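Side-chain contacts in putative mandelate racemase (Salmonella typhimurium, PDB 2O56), which is of unconfirmed function but binds magnesium and may be a hydro-lyase of the enolase superfamily: residues L150-P153 and E154-A157; A177-R180 and H181-N185; F225-T228 and T229-I232. All coordinates share one frame; numbering follows the deposited sequence.

Interaction 1. Residues L150-P153 and E154-A157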
loop_
_atom_site.group_PDB
_atom_site.type_symbol
_atom_site.label_atom_id
_atom_site.label_comp_id
_atom_site.label_asym_id
_atom_site.label_seq_id
_atom_site.Cartn_x
_atom_site.Cartn_y
_atom_site.Cartn_z
ATOM N N LEU A 150 -17.292 6.904 43.049
ATOM C CA LEU A 150 -18.689 6.658 42.667
ATOM C C LEU A 150 -18.850 5.289 42.024
ATOM O O LEU A 150 -17.989 4.863 41.246
ATOM C CB LEU A 150 -19.205 7.758 41.718
ATOM C CG LEU A 150 -19.018 9.226 42.113
ATOM C CD1 LEU A 150 -19.632 10.117 41.067
ATOM C CD2 LEU A 150 -19.637 9.531 43.466
ATOM N N THR A 151 -19.938 4.591 42.361
ATOM C CA THR A 151 -20.155 3.230 41.850
ATOM C C THR A 151 -21.456 3.048 41.084
ATOM O O THR A 151 -21.509 2.270 40.127
ATOM C CB THR A 151 -20.038 2.124 42.941
ATOM O OG1 THR A 151 -21.063 2.301 43.926
ATOM C CG2 THR A 151 -18.687 2.162 43.605
ATOM N N GLU A 152 -22.504 3.753 41.506
ATOM C CA GLU A 152 -23.853 3.500 40.996
ATOM C C GLU A 152 -24.192 4.476 39.879
ATOM O O GLU A 152 -23.852 5.655 39.965
ATOM C CB GLU A 152 -24.891 3.662 42.122
ATOM C CG GLU A 152 -24.561 2.906 43.403
ATOM C CD GLU A 152 -24.433 1.411 43.178
ATOM O OE1 GLU A 152 -25.392 0.807 42.634
ATOM O OE2 GLU A 152 -23.370 0.848 43.536
ATOM N N PRO A 153 -24.890 4.001 38.833
ATOM C CA PRO A 153 -25.270 4.882 37.722
ATOM C C PRO A 153 -25.890 6.203 38.194
ATOM O O PRO A 153 -25.544 7.269 37.681
ATOM C CB PRO A 153 -26.309 4.050 36.973
ATOM C CG PRO A 153 -25.838 2.634 37.202
ATOM C CD PRO A 153 -25.351 2.616 38.619
ATOM N N GLU A 154 -26.781 6.122 39.181
ATOM C CA GLU A 154 -27.454 7.294 39.757
ATOM C C GLU A 154 -26.461 8.330 40.299
ATOM O O GLU A 154 -26.650 9.535 40.101
ATOM C CB GLU A 154 -28.425 6.828 40.858
ATOM C CG GLU A 154 -28.613 7.769 42.035
ATOM C CD GLU A 154 -29.751 8.737 41.818
ATOM O OE1 GLU A 154 -30.772 8.616 42.528
ATOM O OE2 GLU A 154 -29.629 9.616 40.934
ATOM N N GLN A 155 -25.398 7.851 40.953
ATOM C CA GLN A 155 -24.323 8.713 41.457
ATOM C C GLN A 155 -23.600 9.464 40.335
ATOM O O GLN A 155 -23.282 10.646 40.484
ATOM C CB GLN A 155 -23.307 7.908 42.265
ATOM C CG GLN A 155 -23.871 7.175 43.476
ATOM C CD GLN A 155 -22.783 6.574 44.336
ATOM O OE1 GLN A 155 -22.393 7.138 45.358
ATOM N NE2 GLN A 155 -22.276 5.427 43.922
ATOM N N TYR A 156 -23.340 8.768 39.224
ATOM C CA TYR A 156 -22.675 9.365 38.055
ATOM C C TYR A 156 -23.554 10.449 37.423
ATOM O O TYR A 156 -23.085 11.560 37.127
ATOM C CB TYR A 156 -22.306 8.266 37.036
ATOM C CG TYR A 156 -21.059 7.463 37.401
ATOM C CD1 TYR A 156 -19.854 7.654 36.727
ATOM C CD2 TYR A 156 -21.093 6.502 38.406
ATOM C CE1 TYR A 156 -18.719 6.918 37.056
ATOM C CE2 TYR A 156 -19.964 5.771 38.743
ATOM C CZ TYR A 156 -18.784 5.977 38.066
ATOM O OH TYR A 156 -17.675 5.235 38.419
ATOM N N ALA A 157 -24.841 10.139 37.253
ATOM C CA ALA A 157 -25.833 11.119 36.794
ATOM C C ALA A 157 -25.840 12.375 37.664
ATOM O O ALA A 157 -25.861 13.501 37.150
ATOM C CB ALA A 157 -27.203 10.500 36.782
#
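The carbonyl oxygen of Glu152 is approached by two backbone amides of the first helical turn. Tyr156 N reaches Glu152 O at 3.2 Å in the regular i to i+4 bond of a helix, whereas Gln155 N, at 2.9 Å from the same oxygen, meets it at so bent an angle (120°) that the bond is weak. Glu152 is the N-cap of the helix, and Pro153 follows it at the first helical position; proline suits that place because it has no amide hydrogen to leave unpaired and its ring already fixes phi near the helical value. Pro153 O then takes the amide of Ala157 at 3.0 Å, and the spiral is under way.

The tyrosine ties this turn back to the incoming loop. Its CG stands beside the backbone N (chi1 -78°), which sends the ring back past the N-cap toward Leu150: the Glu152 carbonyl oxygen lies at the ring edge, near CD2, and the phenol OH donates to Leu150 O at 2.9 Å. The hydroxyl comes from above that carbonyl's plane, 49° out of it. Beside the bond, Leu150 CB packs on Tyr156 CE2 at 3.7 Å, while CD1 of the same leucine rests near the Gln155 carbonyl. A tyrosine serves both needs, with an apolar ring flank for the leucine and a polar end for the carbonyl of the buried Leu150. On the outer side, Thr151 OG1 donates to Glu152 OE2 at 2.8 Å, a bond made possible by the folded glutamate chain.

The contact lies where the loop after strand 130-135 enters helix 153-165, whose Pro153, Tyr156 and Ala157 pack against helix 195-212; Arg204 of that helix donates to Thr151 O.

Interaction 2. Residues A177-R180 and H181-N185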
loop_
_atom_site.group_PDB
_atom_site.type_symbol
_atom_site.label_atom_id
_atom_site.label_comp_id
_atom_site.label_asym_id
_atom_site.label_seq_id
_atom_site.Cartn_x
_atom_site.Cartn_y
_atom_site.Cartn_z
ATOM N N ALA A 177 -13.571 1.696 34.946
ATOM C CA ALA A 177 -12.417 1.286 35.762
ATOM C C ALA A 177 -12.699 1.253 37.278
ATOM O O ALA A 177 -11.866 0.803 38.068
ATOM C CB ALA A 177 -11.215 2.173 35.457
ATOM N N MET A 178 -13.870 1.729 37.687
ATOM C CA MET A 178 -14.337 1.515 39.056
ATOM C C MET A 178 -15.231 0.281 39.044
ATOM O O MET A 178 -16.195 0.230 38.277
ATOM C CB MET A 178 -15.154 2.721 39.547
ATOM C CG MET A 178 -15.358 2.789 41.078
ATOM S SD MET A 178 -13.922 3.456 41.947
ATOM C CE MET A 178 -13.878 5.149 41.357
ATOM N N ASP A 179 -14.936 -0.709 39.879
ATOM C CA ASP A 179 -15.865 -1.848 40.001
ATOM C C ASP A 179 -17.105 -1.472 40.821
ATOM O O ASP A 179 -17.273 -0.307 41.200
ATOM C CB ASP A 179 -15.187 -3.133 40.515
ATOM C CG ASP A 179 -14.763 -3.054 41.975
ATOM O OD1 ASP A 179 -15.073 -2.064 42.662
ATOM O OD2 ASP A 179 -14.093 -3.997 42.442
ATOM N N ARG A 180 -17.963 -2.446 41.109
ATOM C CA ARG A 180 -19.196 -2.138 41.823
ATOM C C ARG A 180 -18.932 -1.875 43.299
ATOM O O ARG A 180 -19.792 -1.358 43.999
ATOM C CB ARG A 180 -20.246 -3.239 41.632
ATOM C CG ARG A 180 -19.792 -4.622 42.070
ATOM C CD ARG A 180 -20.448 -5.715 41.237
ATOM N NE ARG A 180 -21.404 -6.498 42.017
ATOM C CZ ARG A 180 -21.114 -7.637 42.646
ATOM N NH1 ARG A 180 -19.883 -8.140 42.594
ATOM N NH2 ARG A 180 -22.060 -8.276 43.329
ATOM N N HIS A 181 -17.724 -2.196 43.753
ATOM C CA HIS A 181 -17.356 -2.079 45.160
ATOM C C HIS A 181 -16.518 -0.851 45.464
ATOM O O HIS A 181 -16.199 -0.587 46.615
ATOM C CB HIS A 181 -16.625 -3.348 45.610
ATOM C CG HIS A 181 -17.435 -4.593 45.424
ATOM N ND1 HIS A 181 -16.949 -5.710 44.782
ATOM C CD2 HIS A 181 -18.710 -4.888 45.779
ATOM C CE1 HIS A 181 -17.884 -6.644 44.759
ATOM N NE2 HIS A 181 -18.964 -6.169 45.355
ATOM N N GLY A 182 -16.156 -0.096 44.433
ATOM C CA GLY A 182 -15.426 1.150 44.632
ATOM C C GLY A 182 -13.931 0.953 44.586
ATOM O O GLY A 182 -13.180 1.790 45.093
ATOM N N ASN A 183 -13.496 -0.149 43.977
ATOM C CA ASN A 183 -12.068 -0.348 43.692
ATOM C C ASN A 183 -11.712 0.202 42.308
ATOM O O ASN A 183 -12.442 -0.035 41.347
ATOM C CB ASN A 183 -11.705 -1.838 43.769
ATOM C CG ASN A 183 -12.118 -2.484 45.090
ATOM O OD1 ASN A 183 -11.596 -2.151 46.150
ATOM N ND2 ASN A 183 -13.042 -3.421 45.024
ATOM N N TRP A 184 -10.580 0.906 42.222
ATOM C CA TRP A 184 -10.146 1.604 41.013
ATOM C C TRP A 184 -9.071 0.818 40.286
ATOM O O TRP A 184 -8.024 0.539 40.867
ATOM C CB TRP A 184 -9.586 2.998 41.361
ATOM C CG TRP A 184 -9.100 3.776 40.150
ATOM C CD1 TRP A 184 -7.802 4.052 39.810
ATOM C CD2 TRP A 184 -9.913 4.353 39.119
ATOM N NE1 TRP A 184 -7.764 4.773 38.641
ATOM C CE2 TRP A 184 -9.043 4.969 38.195
ATOM C CE3 TRP A 184 -11.298 4.412 38.890
ATOM C CZ2 TRP A 184 -9.509 5.635 37.054
ATOM C CZ3 TRP A 184 -11.760 5.074 37.755
ATOM C CH2 TRP A 184 -10.864 5.676 36.853
ATOM N N ASN A 185 -9.335 0.487 39.018
ATOM C CA ASN A 185 -8.351 -0.124 38.132
ATOM C C ASN A 185 -7.801 -1.413 38.736
ATOM O O ASN A 185 -6.592 -1.571 38.927
ATOM C CB ASN A 185 -7.214 0.862 37.791
ATOM C CG ASN A 185 -6.357 0.397 36.617
ATOM O OD1 ASN A 185 -6.818 -0.339 35.740
ATOM N ND2 ASN A 185 -5.100 0.829 36.601
#
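Ala177 and Trp184 form the close-packed end of this hairpin-like loop: the methyl CB of Ala177 sits over one face of the indole, 3.9 Å from the centroid of the six-membered ring, in a CH-pi contact displaced toward the rim. The small alanine lets the flat ring come right up to the backbone. Met178 adds its methyl CE, 3.6 Å from Trp184 CE3, its side chain crossing the indole at about a right angle. With CG opposite the backbone N (chi1 -164°) and two further bends, the flexible thioether carries CE back to the ring, while SD lies near Gly182 O.

From there toward the turn the two backbones run antiparallel, with a single beta bridge joining Met178 and Trp184. Asn185 N donates to Ala177 O at 2.7 Å, almost straight, and Asp179 N donates to Asn183 O. A type I turn from Asp179 to Gly182 closes the loop, and the glycine takes up a backbone conformation with positive phi that a side chain would crowd. Asp179 organises the turn from within: its OD1 accepts Asn183 N at 2.8 Å and His181 N at 2.9 Å from opposite faces of the carboxylate, and its OD2 offers the syn lone pair to Asn183 ND2, a bond of 175° lying in the amide plane. Aspartate is short enough to fold over its own turn. Arg204 of helix 195-212 donates to the carbonyls of Met178 and Asp179.

The other end is looser and more exposed. There Arg180 CG lies over the centre of the imidazole of His181, 3.8 Å from its centroid, and His181 NE2 lies over one face of the guanidinium, whose plane is turned 52° from the ring. Long polar side chains suit an exposed turn where no close fit is required.

Interaction 3. Residues F225-T228 and T229-I232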
loop_
_atom_site.group_PDB
_atom_site.type_symbol
_atom_site.label_atom_id
_atom_site.label_comp_id
_atom_site.label_asym_id
_atom_site.label_seq_id
_atom_site.Cartn_x
_atom_site.Cartn_y
_atom_site.Cartn_z
ATOM N N PHE A 225 -6.575 1.531 29.917
ATOM C CA PHE A 225 -6.681 0.358 30.788
ATOM C C PHE A 225 -7.228 -0.796 29.931
ATOM O O PHE A 225 -7.012 -1.980 30.211
ATOM C CB PHE A 225 -7.635 0.627 31.988
ATOM C CG PHE A 225 -7.145 1.699 32.976
ATOM C CD1 PHE A 225 -5.785 1.974 33.135
ATOM C CD2 PHE A 225 -8.057 2.398 33.763
ATOM C CE1 PHE A 225 -5.346 2.935 34.043
ATOM C CE2 PHE A 225 -7.634 3.364 34.680
ATOM C CZ PHE A 225 -6.268 3.626 34.830
ATOM N N THR A 226 -7.959 -0.434 28.890
ATOM C CA THR A 226 -8.435 -1.380 27.895
ATOM C C THR A 226 -7.327 -1.669 26.863
ATOM O O THR A 226 -6.338 -0.919 26.757
ATOM C CB THR A 226 -9.660 -0.819 27.151
ATOM O OG1 THR A 226 -9.463 0.581 26.899
ATOM C CG2 THR A 226 -10.945 -1.000 27.984
ATOM N N ASP A 227 -7.488 -2.759 26.113
ATOM C CA ASP A 227 -6.679 -2.961 24.917
ATOM C C ASP A 227 -7.562 -2.805 23.679
ATOM O O ASP A 227 -8.723 -2.400 23.792
ATOM C CB ASP A 227 -5.894 -4.292 24.979
ATOM C CG ASP A 227 -6.782 -5.535 24.792
ATOM O OD1 ASP A 227 -8.025 -5.418 24.790
ATOM O OD2 ASP A 227 -6.225 -6.655 24.662
ATOM N N THR A 228 -7.030 -3.133 22.506
ATOM C CA THR A 228 -7.777 -2.985 21.250
ATOM C C THR A 228 -9.136 -3.693 21.274
ATOM O O THR A 228 -10.153 -3.096 20.952
ATOM C CB THR A 228 -6.951 -3.484 20.049
ATOM O OG1 THR A 228 -5.713 -2.779 20.028
ATOM C CG2 THR A 228 -7.684 -3.234 18.723
ATOM N N THR A 229 -9.151 -4.948 21.697
ATOM C CA THR A 229 -10.396 -5.725 21.701
ATOM C C THR A 229 -11.490 -5.162 22.615
ATOM O O THR A 229 -12.616 -4.949 22.181
ATOM C CB THR A 229 -10.104 -7.216 21.956
ATOM O OG1 THR A 229 -9.124 -7.641 21.003
ATOM C CG2 THR A 229 -11.368 -8.076 21.771
ATOM N N SER A 230 -11.152 -4.907 23.872
ATOM C CA SER A 230 -12.102 -4.340 24.824
ATOM C C SER A 230 -12.473 -2.886 24.551
ATOM O O SER A 230 -13.593 -2.475 24.836
ATOM C CB SER A 230 -11.574 -4.474 26.253
ATOM O OG SER A 230 -10.235 -4.009 26.354
ATOM N N ALA A 231 -11.540 -2.089 24.025
ATOM C CA ALA A 231 -11.863 -0.709 23.634
ATOM C C ALA A 231 -12.928 -0.714 22.540
ATOM O O ALA A 231 -13.862 0.103 22.554
ATOM C CB ALA A 231 -10.594 0.040 23.137
ATOM N N ILE A 232 -12.788 -1.632 21.591
ATOM C CA ILE A 232 -13.802 -1.808 20.544
ATOM C C ILE A 232 -15.143 -2.298 21.095
ATOM O O ILE A 232 -16.186 -1.798 20.706
ATOM C CB ILE A 232 -13.312 -2.704 19.388
ATOM C CG1 ILE A 232 -12.228 -1.963 18.578
ATOM C CG2 ILE A 232 -14.485 -3.121 18.470
ATOM C CD1 ILE A 232 -11.373 -2.893 17.715
HETATM O O HOH W 1 -6.854 -8.146 22.781
#
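Asp227 and Ser230 exchange bonds in a capping box, each accepting from the other's backbone amide at the start of helix 228-238. Ser230 N donates to Asp227 OD1 over a long 3.3 Å but in a nearly straight line (175°), and Asp227 N returns a bond to Ser230 OG at 3.0 Å. Both side chains owe this reach to the same choice of first torsion: Asp227 CG (chi1 73°) and Ser230 OG (chi1 49°) each stand between their own backbone N and carbonyl carbon, where the short polar groups curl back over the helix end. Aspartate suits the N-cap as an acceptor for an amide the helix cannot satisfy itself, and serine is compact enough to answer it.

Regular helical bonding follows from Asp227 O, which accepts Ala231 N at 2.8 Å, and from Thr228 O, which accepts Ile232 N. The beta-branched pair Thr228 and Ile232 lie side by side, with Thr228 CG2 3.8 Å from Ile232 CD1, and both pack on helix 255-264. A water links Asp227 OD2 to Thr229 OG1.

The polar ends have further partners: Asp227 OD1 also accepts from Gly191 N, Ser230 OG bonds Leu189 O and Thr226 OG1 bonds Pro249 O, while Thr228 OG1 bonds Gln257 NE2 of its own chain and Asp317 OD2 of a neighbouring subunit. Since Ser230 OG accepts from Asp227 N, its hydroxyl proton is available for Leu189 O. The helix dipole and the amides of Ser230 and Gly191 would probably favour a charged Asp227, though the nearby Asp317 carboxylate of that neighbouring subunit may offset part of this.

How the interactions relate
The three contacts follow one another along the chain, all in the C-terminal, barrel-like part of the enolase-superfamily fold. Interaction 1 opens helix 153-165, interaction 2 lies in the loop between strand 170-173 and helix 195-212, and interaction 3 opens helix 228-238 after strand 217-221. Interactions 1 and 2, centres about 12 Å apart, pack directly through Leu150 and Thr151 on Met178 and the turn, and share Arg204. Interactions 2 and 3, centres about 17 Å apart, touch where Phe225 packs on Ala177, Trp184 and Asn185, whereas interactions 1 and 3 do not touch. Interaction 2 thus bridges the two helix starts, the side chain of Trp184 about 9 Å from the bound magnesium ion, which places this loop near the metal site of the barrel.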